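Alkaline serine protease (Pseudoalteromonas sp., PDB 1Y9Z) probably cleaves peptide bonds as a cold-adapted, subtilisin-like serine endopeptidase of an Antarctic bacterium. Local coordinates at residues E80-V85 against A204-V209. Numbering follows the deposited sequence.
Sequences EGVVGV and AILSTV. With CA (calcium ion), chain C.
Val-82 faces a calcium ion with its carbonyl oxygen and the strand 205-208 with its side chain. Its O lies 2.4 Å from the calcium, and O of Glu-80 binds the same ion at 2.2 Å; with Gly-81 between them, at a positive phi of 63°, the two carbonyls converge on one metal. Glu-2, Asp-39, Ile-76 and Asn-78 complete the site.

On the other side of Val-82 the contact is wholly apolar, and no hydrogen bond joins the two segments. CG1, anti to the carbonyl carbon (chi1 -61°), reaches CD2 of Leu-206 at 3.8 Å and the branch carbon CG of Leu-206 at 4.0 Å. Leu-206 brings this branch up with CG anti to its own backbone N (chi1 176°), and the two side chains meet at a slant. The second methyl, CG2 of Val-82, lies over the strand backbone, 4.4 Å from CA of Ser-207, with CG2 of Thr-208 a looser neighbour at 4.5 Å. The hydroxyls of Ser-207 and Thr-208 are engaged by helix 65-74, bonding to the carbonyl oxygens of His-68 and Thr-67.

The buried valine thus packs the calcium loop, which follows helix 65-74, against the short strand that pairs with strand 362-365. Such a calcium-binding loop, joined by a ligand from near the N-terminus, is characteristic of the high-affinity calcium site of the subtilisin fold.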
ATOM      1  N   GLU A  80       5.331 -17.974   4.569  1.00 16.12           N
ATOM      2  CA  GLU A  80       5.963 -16.982   5.447  1.00 14.60           C
ATOM      3  C   GLU A  80       5.715 -15.603   4.849  1.00 12.69           C
ATOM      4  O   GLU A  80       5.525 -15.470   3.642  1.00 10.35           O
ATOM      5  CB  GLU A  80       7.476 -17.220   5.601  1.00 16.84           C
ATOM      6  CG  GLU A  80       8.337 -16.840   4.401  1.00 18.51           C
ATOM      7  CD  GLU A  80       9.831 -16.981   4.682  1.00 19.28           C
ATOM      8  OE1 GLU A  80      10.392 -16.144   5.426  1.00 18.90           O
ATOM      9  OE2 GLU A  80      10.447 -17.936   4.163  1.00 22.81           O
ATOM     10  N   GLY A  81       5.692 -14.580   5.695  1.00 11.57           N
ATOM     11  CA  GLY A  81       5.474 -13.233   5.200  1.00  9.96           C
ATOM     12  C   GLY A  81       4.126 -13.009   4.544  1.00  9.86           C
ATOM     13  O   GLY A  81       3.081 -13.269   5.141  1.00 10.33           O
ATOM     14  N   VAL A  82       4.149 -12.520   3.308  1.00  9.42           N
ATOM     15  CA  VAL A  82       2.921 -12.241   2.572  1.00 10.25           C
ATOM     16  C   VAL A  82       2.977 -12.829   1.164  1.00 10.12           C
ATOM     17  O   VAL A  82       3.832 -13.665   0.860  1.00  9.87           O
ATOM     18  CB  VAL A  82       2.681 -10.707   2.475  1.00  9.27           C
ATOM     19  CG1 VAL A  82       2.532 -10.117   3.871  1.00 11.79           C
ATOM     20  CG2 VAL A  82       3.838 -10.040   1.746  1.00 11.15           C
ATOM     21  N   VAL A  83       2.044 -12.399   0.317  1.00 10.39           N
ATOM     22  CA  VAL A  83       1.975 -12.830  -1.074  1.00 10.64           C
ATOM     23  C   VAL A  83       1.602 -11.623  -1.928  1.00 10.52           C
ATOM     24  O   VAL A  83       0.810 -10.776  -1.504  1.00 10.92           O
ATOM     25  CB  VAL A  83       0.909 -13.940  -1.295  1.00 11.67           C
ATOM     26  CG1 VAL A  83       1.346 -15.217  -0.614  1.00 14.50           C
ATOM     27  CG2 VAL A  83      -0.440 -13.491  -0.760  1.00 13.22           C
ATOM     28  N   GLY A  84       2.200 -11.538  -3.112  1.00 10.06           N
ATOM     29  CA  GLY A  84       1.906 -10.445  -4.020  1.00 10.15           C
ATOM     30  C   GLY A  84       0.891 -10.876  -5.066  1.00 11.37           C
ATOM     31  O   GLY A  84       0.394 -12.005  -5.031  1.00 12.64           O
ATOM     32  N   VAL A  85       0.587  -9.988  -6.007  1.00 10.83           N
ATOM     33  CA  VAL A  85      -0.385 -10.294  -7.051  1.00 11.04           C
ATOM     34  C   VAL A  85      -0.003 -11.550  -7.832  1.00 10.84           C
ATOM     35  O   VAL A  85      -0.862 -12.376  -8.147  1.00 12.76           O
ATOM     36  CB  VAL A  85      -0.546  -9.106  -8.028  1.00  9.47           C
ATOM     37  CG1 VAL A  85      -1.534  -9.468  -9.126  1.00 10.84           C
ATOM     38  CG2 VAL A  85      -1.032  -7.878  -7.274  1.00 10.81           C
ATOM     39  N   ALA A 204      -3.020   1.439   4.649  1.00 10.62           N
ATOM     40  CA  ALA A 204      -2.667   0.295   5.488  1.00 10.21           C
ATOM     41  C   ALA A 204      -2.350  -0.924   4.629  1.00 10.26           C
ATOM     42  O   ALA A 204      -3.009  -1.963   4.731  1.00 11.34           O
ATOM     43  CB  ALA A 204      -3.812  -0.022   6.455  1.00 10.50           C
ATOM     44  N   ILE A 205      -1.333  -0.787   3.781  1.00 10.11           N
ATOM     45  CA  ILE A 205      -0.915  -1.865   2.894  1.00  8.92           C
ATOM     46  C   ILE A 205       0.328  -2.566   3.444  1.00  9.31           C
ATOM     47  O   ILE A 205       1.407  -1.978   3.514  1.00  8.70           O
ATOM     48  CB  ILE A 205      -0.602  -1.327   1.472  1.00  8.26           C
ATOM     49  CG1 ILE A 205      -1.821  -0.576   0.913  1.00  9.91           C
ATOM     50  CG2 ILE A 205      -0.199  -2.472   0.554  1.00  8.92           C
ATOM     51  CD1 ILE A 205      -3.117  -1.374   0.921  1.00  8.90           C
ATOM     52  N   LEU A 206       0.162  -3.824   3.839  1.00  8.71           N
ATOM     53  CA  LEU A 206       1.266  -4.610   4.371  1.00  9.48           C
ATOM     54  C   LEU A 206       2.071  -5.218   3.230  1.00  8.86           C
ATOM     55  O   LEU A 206       1.507  -5.801   2.303  1.00  9.04           O
ATOM     56  CB  LEU A 206       0.729  -5.732   5.263  1.00  9.63           C
ATOM     57  CG  LEU A 206       1.759  -6.708   5.839  1.00 10.06           C
ATOM     58  CD1 LEU A 206       2.682  -5.975   6.806  1.00 10.52           C
ATOM     59  CD2 LEU A 206       1.034  -7.848   6.547  1.00 11.28           C
ATOM     60  N   SER A 207       3.391  -5.077   3.289  1.00  8.48           N
ATOM     61  CA  SER A 207       4.247  -5.653   2.264  1.00  7.73           C
ATOM     62  C   SER A 207       5.669  -5.811   2.780  1.00  8.04           C
ATOM     63  O   SER A 207       5.971  -5.483   3.929  1.00  8.61           O
ATOM     64  CB  SER A 207       4.252  -4.784   0.998  1.00  8.13           C
ATOM     65  OG  SER A 207       4.914  -5.445  -0.073  1.00  8.24           O
ATOM     66  N   THR A 208       6.528  -6.329   1.915  1.00  8.52           N
ATOM     67  CA  THR A 208       7.936  -6.537   2.216  1.00  9.11           C
ATOM     68  C   THR A 208       8.694  -5.213   2.278  1.00  9.35           C
ATOM     69  O   THR A 208       8.384  -4.272   1.547  1.00  9.52           O
ATOM     70  CB  THR A 208       8.596  -7.375   1.112  1.00  8.62           C
ATOM     71  OG1 THR A 208       8.267  -6.802  -0.162  1.00  8.63           O
ATOM     72  CG2 THR A 208       8.099  -8.812   1.145  1.00  9.83           C
ATOM     73  N   VAL A 209       9.674  -5.136   3.171  1.00  9.19           N
ATOM     74  CA  VAL A 209      10.535  -3.961   3.255  1.00  9.06           C
ATOM     75  C   VAL A 209      11.948  -4.485   3.465  1.00  8.81           C
ATOM     76  O   VAL A 209      12.135  -5.655   3.802  1.00  9.48           O
ATOM     77  CB  VAL A 209      10.166  -3.007   4.421  1.00  8.77           C
ATOM     78  CG1 VAL A 209       8.783  -2.408   4.190  1.00 10.38           C
ATOM     79  CG2 VAL A 209      10.243  -3.735   5.750  1.00  9.98           C
TER
HETATM   80 CA    CA C 603       5.561 -15.223   1.405  1.00  8.74          CA